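Local coordinates for protein galactonate dehydratase (Zobellia galactanivorans, PDB 5OLC) that belongs to the enolase superfamily and pairs a mandelate racemase-type N-terminal domain with an enolase-like C-terminal domain of the TIM-barrel type, at residues E15-S20 against D376-Y381; D68-F73 against Q87-R92; P135-Y140 against L361-T366; E214-A219 against T246-S251; D269-A274 against Y297-V302. All blocks are in the same frame, centred on the assembly; numbering follows the deposited sequence.

Interaction 1. Residues E15-S20 against D376-Y381; sequences EPYVIS and DKLEHY
The Tyr17 ring is held between two carbon groups: Leu378 CD1 lies over one face and the carbonyl carbon of Glu15 lies against the opposite one, each displaced toward the rim. The leucine contact is a CH-pi interaction, with CD1 4.0 Å from the centroid of the Tyr17 ring and only 15° off its normal. The second flat group, the Tyr381 ring, meets the strand differently: Ser20 O lies in its plane at the edge, while His380 ND1 rests over one face. Leu378 spreads its branches over two residues. With CG anti to the backbone N (chi1 -170°) the branch leans toward the strand, and its two methyls divide: CD2 meets Ile19 CG2 at 3.7 Å, CD1 the tyrosine. The one polar link is between backbones, Ser20 N donating to Tyr381 O at 2.8 Å, so the last turn of the helix is tied directly to the strand. Hydroxyl ends are fixed separately. Tyr17 OH gives its hydrogen to Glu15 OE1 at 2.8 Å, approaching from above the carboxylate plane, whereas Tyr381 OH bonds to Glu348 and Ser20 OG to Lys38. Helix 376-381 crosses strand 15-20 at 73°, their axes 7.7 Å apart at closest. The strand pairs along one edge with strand 36-46 and its Val18 packs on helix 60-70, while Leu378, Tyr381 and Ile19 reach helix 344-349, so this C-terminal helix is set against the N-terminal sheet.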
# COMPACT_ATOMS: atom_id res chain seq x y z
N GLU A 15 -39.61 24.42 -17.29
CA GLU A 15 -39.28 25.61 -18.07
C GLU A 15 -37.92 26.23 -17.75
O GLU A 15 -37.81 27.03 -16.82
CB GLU A 15 -40.40 26.67 -17.97
CG GLU A 15 -41.62 26.36 -18.83
CD GLU A 15 -42.95 26.97 -18.43
OE1 GLU A 15 -42.99 27.82 -17.50
OE2 GLU A 15 -43.96 26.60 -19.06
N PRO A 16 -36.87 25.91 -18.56
CA PRO A 16 -35.56 26.53 -18.33
C PRO A 16 -35.45 27.95 -18.90
O PRO A 16 -35.95 28.22 -19.98
CB PRO A 16 -34.60 25.55 -19.00
CG PRO A 16 -35.41 24.88 -20.08
CD PRO A 16 -36.85 24.98 -19.72
N TYR A 17 -34.84 28.86 -18.16
CA TYR A 17 -34.67 30.25 -18.58
C TYR A 17 -33.23 30.67 -18.40
O TYR A 17 -32.70 30.56 -17.30
CB TYR A 17 -35.56 31.21 -17.78
CG TYR A 17 -37.03 30.86 -17.76
CD1 TYR A 17 -37.84 31.09 -18.86
CD2 TYR A 17 -37.63 30.35 -16.61
CE1 TYR A 17 -39.20 30.77 -18.85
CE2 TYR A 17 -38.99 30.04 -16.57
CZ TYR A 17 -39.77 30.25 -17.70
OH TYR A 17 -41.11 29.93 -17.70
N VAL A 18 -32.61 31.16 -19.50
CA VAL A 18 -31.24 31.68 -19.53
C VAL A 18 -31.38 33.18 -19.35
O VAL A 18 -32.00 33.84 -20.19
CB VAL A 18 -30.47 31.33 -20.82
CG1 VAL A 18 -29.10 31.98 -20.80
CG2 VAL A 18 -30.36 29.84 -21.02
N ILE A 19 -30.83 33.70 -18.26
CA ILE A 19 -30.94 35.13 -17.98
C ILE A 19 -29.56 35.77 -18.09
O ILE A 19 -28.59 35.24 -17.55
CB ILE A 19 -31.71 35.43 -16.66
CG1 ILE A 19 -31.13 34.65 -15.44
CG2 ILE A 19 -33.20 35.14 -16.85
CD1 ILE A 19 -31.53 35.17 -14.02
N SER A 20 -29.47 36.88 -18.85
CA SER A 20 -28.21 37.59 -19.13
C SER A 20 -28.17 39.04 -18.60
O SER A 20 -29.21 39.71 -18.59
CB SER A 20 -27.94 37.57 -20.63
OG SER A 20 -26.62 38.01 -20.91
N ASP A 376 -41.47 39.75 -14.46
CA ASP A 376 -41.26 40.93 -15.30
C ASP A 376 -39.76 41.14 -15.49
O ASP A 376 -39.32 41.37 -16.62
CB ASP A 376 -41.93 42.17 -14.69
CG ASP A 376 -43.45 42.10 -14.61
OD1 ASP A 376 -44.07 41.47 -15.51
OD2 ASP A 376 -44.02 42.71 -13.69
N LYS A 377 -38.97 40.99 -14.40
CA LYS A 377 -37.50 41.10 -14.45
C LYS A 377 -36.88 39.86 -15.11
O LYS A 377 -35.76 39.93 -15.63
CB LYS A 377 -36.91 41.35 -13.06
CG LYS A 377 -37.46 42.62 -12.43
CD LYS A 377 -36.38 43.66 -12.23
CE LYS A 377 -36.75 44.67 -11.15
NZ LYS A 377 -36.87 44.04 -9.80
N LEU A 378 -37.64 38.75 -15.14
CA LEU A 378 -37.29 37.49 -15.81
C LEU A 378 -37.41 37.75 -17.31
O LEU A 378 -36.42 37.54 -18.02
CB LEU A 378 -38.24 36.35 -15.36
CG LEU A 378 -37.97 34.87 -15.73
CD1 LEU A 378 -38.47 34.50 -17.11
CD2 LEU A 378 -36.55 34.45 -15.49
N GLU A 379 -38.58 38.24 -17.80
CA GLU A 379 -38.82 38.57 -19.22
C GLU A 379 -37.86 39.62 -19.75
O GLU A 379 -37.44 39.55 -20.91
CB GLU A 379 -40.27 39.01 -19.48
CG GLU A 379 -41.26 37.86 -19.59
CD GLU A 379 -41.16 36.97 -20.82
OE1 GLU A 379 -41.33 35.74 -20.67
OE2 GLU A 379 -40.95 37.52 -21.93
N HIS A 380 -37.48 40.59 -18.88
CA HIS A 380 -36.55 41.65 -19.23
C HIS A 380 -35.14 41.17 -19.45
O HIS A 380 -34.52 41.57 -20.43
CB HIS A 380 -36.58 42.79 -18.20
CG HIS A 380 -35.60 43.88 -18.52
ND1 HIS A 380 -34.47 44.08 -17.75
CD2 HIS A 380 -35.56 44.72 -19.59
CE1 HIS A 380 -33.81 45.07 -18.33
NE2 HIS A 380 -34.42 45.48 -19.44
N TYR A 381 -34.60 40.35 -18.53
CA TYR A 381 -33.22 39.88 -18.57
C TYR A 381 -32.96 38.64 -19.43
O TYR A 381 -31.80 38.30 -19.64
CB TYR A 381 -32.73 39.65 -17.16
CG TYR A 381 -32.38 40.91 -16.41
CD1 TYR A 381 -31.14 41.52 -16.59
CD2 TYR A 381 -33.24 41.44 -15.46
CE1 TYR A 381 -30.78 42.65 -15.86
CE2 TYR A 381 -32.89 42.58 -14.73
CZ TYR A 381 -31.66 43.18 -14.93
OH TYR A 381 -31.30 44.32 -14.25

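Interaction 2. Residues D68-F73 against Q87-R92; sequences DFFTPF and QEMYRR
A Met-aromatic contact between Met89 and Phe70 and a guanidinium-ring stack between Arg92 and Phe73 join segment 68-73 to the side of helix 82-93. Met89 runs across one face of the Phe70 ring, with CG 3.9 Å from Phe70 CD1 and SD 4.5 Å from the centroid of the Phe70 ring, over the same face. Phe69 CD2 lies on the opposite face, so the Phe70 ring is sandwiched. These residues belong to the helical part of the enolase-type N-terminal domain, where helices 60-70 and 82-93 pack beside helix 101-120; Phe70 reaches Leu102, Ala105 and Ile106 on that third helix, and Met89 reaches Ile109. Farther along, the Arg92 chain bends at CB-CG (chi2 -79°) and lays both its aliphatic part and its charged end over one face of Phe73. CD sits above the centre, 3.8 Å from the centroid of the Phe73 ring, and the guanidinium continues over CD1 with its plane 23° from that of the ring. One turn earlier on the same helix, Glu88 fixes this pose: its OE1 takes Arg92 NE at 2.9 Å and Arg92 NH2 at 2.8 Å, a side-on grip of two nitrogens on one oxygen. That same oxygen comes to 3.6 Å from Phe73 CB. Phe69, meanwhile, packs on Pro59 of a neighbouring subunit.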
# COMPACT_ATOMS: atom_id res chain seq x y z
N ASP A 68 -33.60 20.40 -21.24
CA ASP A 68 -34.39 20.00 -22.41
C ASP A 68 -34.20 18.52 -22.76
O ASP A 68 -35.13 17.90 -23.30
CB ASP A 68 -34.01 20.85 -23.63
CG ASP A 68 -34.33 22.33 -23.60
OD1 ASP A 68 -35.00 22.78 -22.64
OD2 ASP A 68 -33.94 23.05 -24.55
N PHE A 69 -33.00 17.97 -22.46
CA PHE A 69 -32.69 16.56 -22.73
C PHE A 69 -33.49 15.63 -21.82
O PHE A 69 -34.03 14.65 -22.32
CB PHE A 69 -31.17 16.28 -22.64
CG PHE A 69 -30.82 14.80 -22.68
CD1 PHE A 69 -30.83 14.10 -23.89
CD2 PHE A 69 -30.51 14.11 -21.52
CE1 PHE A 69 -30.53 12.73 -23.92
CE2 PHE A 69 -30.20 12.75 -21.55
CZ PHE A 69 -30.22 12.07 -22.75
N PHE A 70 -33.56 15.96 -20.52
CA PHE A 70 -34.28 15.18 -19.51
C PHE A 70 -35.76 15.45 -19.47
O PHE A 70 -36.50 14.61 -18.94
CB PHE A 70 -33.72 15.42 -18.10
CG PHE A 70 -32.25 15.12 -17.94
CD1 PHE A 70 -31.76 13.82 -18.10
CD2 PHE A 70 -31.34 16.13 -17.62
CE1 PHE A 70 -30.41 13.55 -17.96
CE2 PHE A 70 -29.99 15.85 -17.48
CZ PHE A 70 -29.54 14.56 -17.64
N THR A 71 -36.20 16.62 -19.98
CA THR A 71 -37.60 17.05 -19.92
C THR A 71 -38.52 15.96 -20.47
O THR A 71 -39.40 15.60 -19.70
CB THR A 71 -37.80 18.45 -20.50
OG1 THR A 71 -37.03 19.36 -19.71
CG2 THR A 71 -39.23 18.90 -20.46
N PRO A 72 -38.29 15.31 -21.65
CA PRO A 72 -39.23 14.24 -22.08
C PRO A 72 -39.50 13.11 -21.08
O PRO A 72 -40.66 12.69 -20.98
CB PRO A 72 -38.59 13.70 -23.36
CG PRO A 72 -37.83 14.85 -23.90
CD PRO A 72 -37.30 15.59 -22.70
N PHE A 73 -38.46 12.64 -20.32
CA PHE A 73 -38.58 11.54 -19.34
C PHE A 73 -38.94 11.98 -17.91
O PHE A 73 -38.83 11.18 -16.96
CB PHE A 73 -37.31 10.66 -19.30
CG PHE A 73 -36.29 10.86 -20.39
CD1 PHE A 73 -36.37 10.14 -21.58
CD2 PHE A 73 -35.22 11.71 -20.20
CE1 PHE A 73 -35.41 10.31 -22.57
CE2 PHE A 73 -34.25 11.87 -21.19
CZ PHE A 73 -34.36 11.18 -22.38
N GLN A 87 -32.67 9.27 -10.15
CA GLN A 87 -32.17 8.01 -10.69
C GLN A 87 -32.53 7.78 -12.17
O GLN A 87 -31.76 7.13 -12.88
CB GLN A 87 -32.62 6.83 -9.81
CG GLN A 87 -31.71 6.61 -8.60
CD GLN A 87 -30.29 6.22 -8.99
OE1 GLN A 87 -30.04 5.15 -9.56
NE2 GLN A 87 -29.34 7.11 -8.72
N GLU A 88 -33.67 8.32 -12.63
CA GLU A 88 -34.05 8.21 -14.05
C GLU A 88 -33.07 9.05 -14.88
O GLU A 88 -32.47 8.53 -15.81
CB GLU A 88 -35.52 8.63 -14.27
CG GLU A 88 -35.95 8.69 -15.74
CD GLU A 88 -36.20 7.40 -16.51
OE1 GLU A 88 -36.61 7.51 -17.69
OE2 GLU A 88 -36.01 6.29 -15.96
N MET A 89 -32.86 10.32 -14.47
CA MET A 89 -31.94 11.27 -15.08
C MET A 89 -30.54 10.72 -15.08
O MET A 89 -29.85 10.86 -16.08
CB MET A 89 -31.97 12.60 -14.32
CG MET A 89 -33.23 13.41 -14.54
SD MET A 89 -33.01 15.06 -13.86
CE MET A 89 -33.39 14.79 -12.18
N TYR A 90 -30.12 10.07 -13.98
CA TYR A 90 -28.79 9.44 -13.88
C TYR A 90 -28.69 8.29 -14.87
O TYR A 90 -27.82 8.35 -15.72
CB TYR A 90 -28.48 8.97 -12.45
CG TYR A 90 -27.07 8.43 -12.30
CD1 TYR A 90 -25.99 9.28 -12.14
CD2 TYR A 90 -26.83 7.06 -12.30
CE1 TYR A 90 -24.69 8.79 -12.01
CE2 TYR A 90 -25.54 6.55 -12.20
CZ TYR A 90 -24.47 7.42 -12.04
OH TYR A 90 -23.20 6.91 -11.90
N ARG A 91 -29.60 7.29 -14.82
CA ARG A 91 -29.62 6.16 -15.77
C ARG A 91 -29.53 6.64 -17.23
O ARG A 91 -28.81 6.03 -18.02
CB ARG A 91 -30.85 5.25 -15.56
CG ARG A 91 -30.72 4.24 -14.42
CD ARG A 91 -29.98 2.95 -14.82
NE ARG A 91 -30.84 1.96 -15.49
CZ ARG A 91 -30.56 0.65 -15.59
NH1 ARG A 91 -29.45 0.16 -15.04
NH2 ARG A 91 -31.40 -0.16 -16.22
N ARG A 92 -30.17 7.78 -17.55
CA ARG A 92 -30.16 8.37 -18.89
C ARG A 92 -28.82 9.05 -19.24
O ARG A 92 -28.33 8.89 -20.36
CB ARG A 92 -31.34 9.37 -19.08
CG ARG A 92 -32.75 8.80 -18.93
CD ARG A 92 -33.29 8.03 -20.12
NE ARG A 92 -34.57 7.40 -19.79
CZ ARG A 92 -35.45 6.91 -20.67
NH1 ARG A 92 -35.20 6.98 -21.97
NH2 ARG A 92 -36.58 6.37 -20.25

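Interaction 3. Residues P135-Y140 against L361-T366; sequences PIIEPY and LEVPCT
Strands 136-137 and 361-362 run antiparallel, Ile137 and Leu361 forming a hydrogen-bonded pair and Ile136 and Glu362 the adjoining non-hydrogen-bonded one. This pairing adds an antiparallel neighbour to strand 136-142 of the barrel, which also lies parallel to strands 170-174 and 337-339. The two bonds of the Ile137-Leu361 pair differ in shape: Leu361 N approaches Ile137 O almost head-on to the carbonyl (2.8 Å, C=O...N 174°), whereas Ile137 N meets Leu361 O 25° off the carbonyl plane. Beyond the strand proper, Val363 N bonds to Pro135 O at 3.0 Å and extends the register by a residue. Ile137 and Leu361 turn their side chains to one face, where helix 309-321 and Met336 cover them, while Ile136 and Glu362 share the other. The Pro139 ring crosses the Leu361 side chain at about a right angle, its CD 3.8 Å from Leu361 CB. At the other end, chi1 of -177° puts Val363 CG2 opposite the carbonyl carbon, where it touches Ile137 CG2 at 3.9 Å.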
# COMPACT_ATOMS: atom_id res chain seq x y z
N PRO A 135 -30.10 27.13 13.24
CA PRO A 135 -31.12 28.10 12.79
C PRO A 135 -30.53 29.43 12.34
O PRO A 135 -31.19 30.21 11.67
CB PRO A 135 -32.01 28.26 14.02
CG PRO A 135 -31.12 27.98 15.17
CD PRO A 135 -30.11 26.97 14.71
N ILE A 136 -29.29 29.69 12.76
CA ILE A 136 -28.52 30.88 12.43
C ILE A 136 -27.19 30.40 11.85
O ILE A 136 -26.62 29.43 12.35
CB ILE A 136 -28.34 31.82 13.67
CG1 ILE A 136 -29.70 32.42 14.10
CG2 ILE A 136 -27.31 32.94 13.43
CD1 ILE A 136 -30.33 31.73 15.30
N ILE A 137 -26.77 31.02 10.74
CA ILE A 137 -25.52 30.72 10.05
C ILE A 137 -24.82 32.07 9.76
O ILE A 137 -25.50 33.07 9.55
CB ILE A 137 -25.68 29.74 8.82
CG1 ILE A 137 -25.42 30.39 7.49
CG2 ILE A 137 -27.00 28.98 8.77
CD1 ILE A 137 -24.11 30.10 7.01
N GLU A 138 -23.48 32.13 9.84
CA GLU A 138 -22.72 33.36 9.62
C GLU A 138 -21.92 33.27 8.30
O GLU A 138 -20.82 32.72 8.27
CB GLU A 138 -21.85 33.76 10.84
CG GLU A 138 -20.88 32.71 11.37
CD GLU A 138 -19.84 33.24 12.33
OE1 GLU A 138 -18.68 32.76 12.26
OE2 GLU A 138 -20.16 34.13 13.15
N PRO A 139 -22.49 33.76 7.17
CA PRO A 139 -21.78 33.59 5.88
C PRO A 139 -20.59 34.52 5.68
O PRO A 139 -20.42 35.48 6.44
CB PRO A 139 -22.88 33.83 4.84
CG PRO A 139 -23.83 34.74 5.51
CD PRO A 139 -23.79 34.43 6.99
N TYR A 140 -19.75 34.21 4.68
CA TYR A 140 -18.59 35.03 4.34
C TYR A 140 -18.85 35.83 3.07
O TYR A 140 -19.63 35.41 2.20
CB TYR A 140 -17.29 34.22 4.27
CG TYR A 140 -17.27 33.08 3.26
CD1 TYR A 140 -17.69 31.80 3.62
CD2 TYR A 140 -16.73 33.26 1.99
CE1 TYR A 140 -17.65 30.74 2.71
CE2 TYR A 140 -16.67 32.20 1.08
CZ TYR A 140 -17.13 30.95 1.44
OH TYR A 140 -17.08 29.90 0.55
N LEU A 361 -27.08 35.35 9.37
CA LEU A 361 -28.15 34.97 8.45
C LEU A 361 -29.08 34.05 9.22
O LEU A 361 -28.62 33.27 10.05
CB LEU A 361 -27.55 34.23 7.25
CG LEU A 361 -28.40 34.17 6.01
CD1 LEU A 361 -27.62 34.59 4.81
CD2 LEU A 361 -28.94 32.79 5.80
N GLU A 362 -30.39 34.16 8.97
CA GLU A 362 -31.40 33.39 9.68
C GLU A 362 -32.17 32.52 8.72
O GLU A 362 -32.81 33.02 7.79
CB GLU A 362 -32.33 34.33 10.44
CG GLU A 362 -33.25 33.69 11.47
CD GLU A 362 -34.11 34.72 12.18
OE1 GLU A 362 -33.55 35.61 12.86
OE2 GLU A 362 -35.35 34.68 11.98
N VAL A 363 -32.12 31.20 8.95
CA VAL A 363 -32.77 30.18 8.14
C VAL A 363 -34.28 30.45 8.10
O VAL A 363 -34.87 30.65 9.16
CB VAL A 363 -32.43 28.74 8.63
CG1 VAL A 363 -33.04 27.66 7.73
CG2 VAL A 363 -30.92 28.54 8.76
N PRO A 364 -34.92 30.51 6.90
CA PRO A 364 -36.37 30.74 6.86
C PRO A 364 -37.20 29.48 7.20
O PRO A 364 -36.74 28.35 7.03
CB PRO A 364 -36.61 31.23 5.42
CG PRO A 364 -35.56 30.54 4.63
CD PRO A 364 -34.37 30.32 5.54
N CYS A 365 -38.45 29.70 7.65
CA CYS A 365 -39.41 28.66 8.06
C CYS A 365 -40.50 28.44 7.01
O CYS A 365 -41.33 27.54 7.17
CB CYS A 365 -40.01 29.03 9.41
SG CYS A 365 -38.90 30.02 10.45
N THR A 366 -40.49 29.26 5.94
CA THR A 366 -41.41 29.25 4.81
C THR A 366 -41.35 27.92 4.01
O THR A 366 -40.26 27.35 3.91
CB THR A 366 -41.10 30.46 3.90
OG1 THR A 366 -39.74 30.39 3.45
CG2 THR A 366 -41.33 31.80 4.61

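Interaction 4. Residues E214-A219 against T246-S251; sequences ELARKA and TTIPIS
Helix 214-219 packs against the loop that follows helix 236-245 and leads into strand 250-252, the backbones coming nearest at Ala216 and Thr246, whose CA atoms are 6.3 Å apart. The CB of Ala216 is directed toward the loop. This methyl meets the threonine side chain on several atoms, with CB 3.4 Å from Thr246 OG1 and 3.7 Å from Thr246 CB. Ile248 reaches back from two residues farther on: with CG1 anti to the carbonyl carbon (chi1 -50°) and an extended chain beyond, its CD1 ends 3.3 Å from Ala216 O and lies 4.2 Å from Ala219 C, so the tip rests against the last turn of the helix. In the TIM-barrel topology, this joins the helix before strand 224-228 to the link between the next helix and its strand; Ile248 also packs on Ile224, and Thr247 on Arg217 of a neighbouring subunit. Between the segments themselves the contact is purely van der Waals. The hydroxyl of Thr246 is nonetheless satisfied, because OG1 is hydrogen-bonded to Glu220 OE2, and the same carboxylate oxygen receives Thr247 N. Glu220, just after the helix, thus takes up the threonine hydroxyl and the next backbone N-H, and the packing against Ala216 does not have to supply a polar partner for them.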
# COMPACT_ATOMS: atom_id res chain seq x y z
N GLU A 214 4.69 28.50 -2.12
CA GLU A 214 5.41 29.78 -2.05
C GLU A 214 4.46 30.82 -1.43
O GLU A 214 4.84 31.50 -0.47
CB GLU A 214 5.87 30.22 -3.45
CG GLU A 214 6.98 31.26 -3.42
CD GLU A 214 7.65 31.58 -4.74
OE1 GLU A 214 6.96 31.64 -5.79
OE2 GLU A 214 8.88 31.78 -4.73
N LEU A 215 3.20 30.86 -1.92
CA LEU A 215 2.15 31.76 -1.46
C LEU A 215 1.67 31.37 -0.08
O LEU A 215 1.51 32.25 0.76
CB LEU A 215 0.98 31.79 -2.47
CG LEU A 215 -0.32 32.53 -2.07
CD1 LEU A 215 -0.09 34.02 -1.86
CD2 LEU A 215 -1.38 32.32 -3.11
N ALA A 216 1.43 30.06 0.16
CA ALA A 216 0.97 29.51 1.44
C ALA A 216 1.95 29.86 2.57
O ALA A 216 1.55 30.59 3.48
CB ALA A 216 0.79 28.01 1.33
N ARG A 217 3.23 29.45 2.46
CA ARG A 217 4.30 29.71 3.44
C ARG A 217 4.47 31.20 3.77
O ARG A 217 4.70 31.55 4.93
CB ARG A 217 5.64 29.13 2.97
CG ARG A 217 5.76 27.62 3.06
CD ARG A 217 7.19 27.18 2.84
NE ARG A 217 7.34 25.72 2.91
CZ ARG A 217 7.67 24.94 1.89
NH1 ARG A 217 7.90 25.47 0.69
NH2 ARG A 217 7.78 23.63 2.05
N LYS A 218 4.37 32.06 2.75
CA LYS A 218 4.52 33.50 2.90
C LYS A 218 3.28 34.17 3.51
O LYS A 218 3.42 35.11 4.29
CB LYS A 218 4.91 34.15 1.56
N ALA A 219 2.06 33.68 3.16
CA ALA A 219 0.79 34.23 3.64
C ALA A 219 0.33 33.72 5.02
O ALA A 219 -0.65 34.25 5.56
CB ALA A 219 -0.30 34.01 2.60
N THR A 246 1.91 23.13 4.51
CA THR A 246 1.39 24.40 5.03
C THR A 246 0.41 24.20 6.20
O THR A 246 -0.23 23.15 6.33
CB THR A 246 0.82 25.30 3.91
OG1 THR A 246 0.69 26.63 4.43
CG2 THR A 246 -0.52 24.82 3.36
N THR A 247 0.32 25.23 7.06
CA THR A 247 -0.57 25.24 8.23
C THR A 247 -1.99 25.67 7.82
O THR A 247 -2.95 25.25 8.47
CB THR A 247 -0.00 26.09 9.37
OG1 THR A 247 0.04 27.47 8.99
CG2 THR A 247 1.37 25.63 9.83
N ILE A 248 -2.11 26.50 6.75
CA ILE A 248 -3.38 27.01 6.21
C ILE A 248 -4.25 25.85 5.69
O ILE A 248 -3.80 25.12 4.79
CB ILE A 248 -3.15 28.10 5.11
CG1 ILE A 248 -2.18 29.20 5.58
CG2 ILE A 248 -4.50 28.68 4.64
CD1 ILE A 248 -1.61 30.09 4.45
N PRO A 249 -5.49 25.67 6.21
CA PRO A 249 -6.35 24.57 5.73
C PRO A 249 -6.66 24.65 4.24
O PRO A 249 -6.81 25.74 3.70
CB PRO A 249 -7.61 24.70 6.59
CG PRO A 249 -7.17 25.45 7.79
CD PRO A 249 -6.16 26.43 7.28
N ILE A 250 -6.68 23.49 3.57
CA ILE A 250 -6.86 23.37 2.12
C ILE A 250 -8.30 23.03 1.76
O ILE A 250 -8.85 22.04 2.23
CB ILE A 250 -5.82 22.38 1.52
CG1 ILE A 250 -4.35 22.75 1.89
CG2 ILE A 250 -5.99 22.18 0.01
CD1 ILE A 250 -3.79 24.18 1.48
N SER A 251 -8.91 23.91 0.94
CA SER A 251 -10.28 23.80 0.44
C SER A 251 -10.28 23.37 -1.00
O SER A 251 -9.36 23.73 -1.74
CB SER A 251 -10.98 25.15 0.53
OG SER A 251 -11.87 25.19 1.63

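Interaction 5. Residues D269-A274 against Y297-V302; sequences DCVDIA and YNVDLV
Val271 CG2 meets Val299 CG1 at 4.2 Å at the start of a beta-alpha-beta crossover, in which strands 273-274 and 300-301 run parallel in the barrel and helix 283-296 lies in the connection. Next, Asp272 turns its side chain away to Arg243 and to Ile250 N, while its carbonyl oxygen receives Asp300 N in a weak bond of 3.4 Å and touches Val299 CG1. Asp300 OD2 forms a salt bridge with Lys210 of a neighbouring subunit, while its OD1 stays close to Asp272 O without bonding to it. Ile273 pairs with Asp300 on the neighbouring parallel strand; its CG2, placed anti to the backbone N (chi1 -53° for CG1), lies beside Val302 CG2 at 3.7 Å, the two side chains pointing the same way. Ala274 completes the register opposite Leu301, whose side chain packs on helix 283-296. Both polar backbone atoms of Ala274 are used: N donates to Asp300 O at 2.8 Å and almost straight (175°), and its carbonyl oxygen accepts Val302 N at 3.1 Å.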
# COMPACT_ATOMS: atom_id res chain seq x y z
N ASP A 269 -6.96 12.03 0.81
CA ASP A 269 -6.69 12.98 1.91
C ASP A 269 -6.27 14.41 1.41
O ASP A 269 -5.38 15.05 2.00
CB ASP A 269 -5.66 12.39 2.89
CG ASP A 269 -5.93 12.61 4.38
OD1 ASP A 269 -7.11 12.89 4.74
OD2 ASP A 269 -4.97 12.51 5.19
N CYS A 270 -6.95 14.90 0.34
CA CYS A 270 -6.68 16.16 -0.34
C CYS A 270 -7.04 17.41 0.45
O CYS A 270 -6.22 18.33 0.57
CB CYS A 270 -7.37 16.18 -1.70
SG CYS A 270 -7.03 14.74 -2.72
N VAL A 271 -8.30 17.48 0.92
CA VAL A 271 -8.84 18.67 1.55
C VAL A 271 -9.16 18.54 3.04
O VAL A 271 -9.41 17.44 3.56
CB VAL A 271 -10.08 19.18 0.76
CG1 VAL A 271 -9.70 19.61 -0.65
CG2 VAL A 271 -11.21 18.16 0.74
N ASP A 272 -9.16 19.70 3.71
CA ASP A 272 -9.56 19.92 5.08
C ASP A 272 -11.06 20.26 5.04
O ASP A 272 -11.80 19.85 5.95
CB ASP A 272 -8.76 21.09 5.69
CG ASP A 272 -7.36 20.73 6.13
OD1 ASP A 272 -7.22 19.96 7.11
OD2 ASP A 272 -6.41 21.24 5.51
N ILE A 273 -11.50 20.99 3.98
CA ILE A 273 -12.89 21.43 3.73
C ILE A 273 -13.30 21.05 2.31
O ILE A 273 -12.61 21.44 1.36
CB ILE A 273 -13.06 22.98 3.90
CG1 ILE A 273 -12.55 23.50 5.24
CG2 ILE A 273 -14.49 23.40 3.65
CD1 ILE A 273 -11.44 24.42 5.12
N ALA A 274 -14.44 20.35 2.17
CA ALA A 274 -14.98 19.96 0.86
C ALA A 274 -16.01 21.01 0.45
O ALA A 274 -16.88 21.35 1.25
CB ALA A 274 -15.62 18.59 0.94
N TYR A 297 -15.82 10.31 6.38
CA TYR A 297 -14.40 10.63 6.23
C TYR A 297 -13.93 11.69 7.21
O TYR A 297 -12.75 12.03 7.20
CB TYR A 297 -14.08 11.04 4.77
CG TYR A 297 -13.97 9.86 3.84
CD1 TYR A 297 -12.80 9.10 3.78
CD2 TYR A 297 -15.05 9.44 3.08
CE1 TYR A 297 -12.70 8.00 2.93
CE2 TYR A 297 -14.97 8.32 2.26
CZ TYR A 297 -13.79 7.60 2.19
OH TYR A 297 -13.72 6.50 1.38
N ASN A 298 -14.83 12.22 8.04
CA ASN A 298 -14.52 13.25 9.04
C ASN A 298 -13.80 14.51 8.41
O ASN A 298 -12.75 14.96 8.88
CB ASN A 298 -13.74 12.64 10.24
CG ASN A 298 -14.54 11.63 11.04
OD1 ASN A 298 -15.52 11.96 11.72
ND2 ASN A 298 -14.13 10.36 10.99
N VAL A 299 -14.39 15.02 7.33
CA VAL A 299 -13.96 16.20 6.56
C VAL A 299 -15.10 17.18 6.60
O VAL A 299 -16.24 16.79 6.30
CB VAL A 299 -13.64 15.90 5.07
CG1 VAL A 299 -12.85 17.04 4.43
CG2 VAL A 299 -12.92 14.56 4.88
N ASP A 300 -14.80 18.46 6.88
CA ASP A 300 -15.78 19.55 6.93
C ASP A 300 -16.37 19.81 5.55
O ASP A 300 -15.70 19.56 4.54
CB ASP A 300 -15.14 20.86 7.43
CG ASP A 300 -14.34 20.76 8.70
OD1 ASP A 300 -13.26 20.12 8.67
OD2 ASP A 300 -14.76 21.37 9.71
N LEU A 301 -17.60 20.35 5.52
CA LEU A 301 -18.33 20.72 4.30
C LEU A 301 -18.83 22.14 4.39
O LEU A 301 -19.59 22.48 5.30
CB LEU A 301 -19.52 19.79 4.03
CG LEU A 301 -19.89 19.60 2.57
CD1 LEU A 301 -20.45 18.21 2.35
CD2 LEU A 301 -20.84 20.67 2.09
N VAL A 302 -18.39 22.98 3.45
CA VAL A 302 -18.85 24.35 3.30
C VAL A 302 -19.20 24.36 1.83
O VAL A 302 -18.29 24.15 1.04
CB VAL A 302 -17.79 25.44 3.65
CG1 VAL A 302 -18.35 26.85 3.41
CG2 VAL A 302 -17.27 25.29 5.08

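Interactions 3, 4 and 5 all reach the barrel sheet, whereas interaction 2 lies in the N-terminal domain and interaction 1 joins that domain's sheet to the C-terminal helix. Strands 250-252 and 273-274 are neighbours in the barrel sheet; interactions 4 and 5 have centres about 16 Å apart and touch through a probable hydrogen bond from Asp272 N to Ile250 O. Interaction 5 also meets interaction 3, where Tyr140 packs on Val302. Interaction 1 joins residues near the two chain ends, and the other four fall within the span it encloses; it touches interaction 2 through Pro16 and Asp68. Interactions 1 and 4, about 41 Å apart between centres, sit on opposite sides of the chain's centre. The C-terminal helix thus returns to the first domain after the barrel is complete.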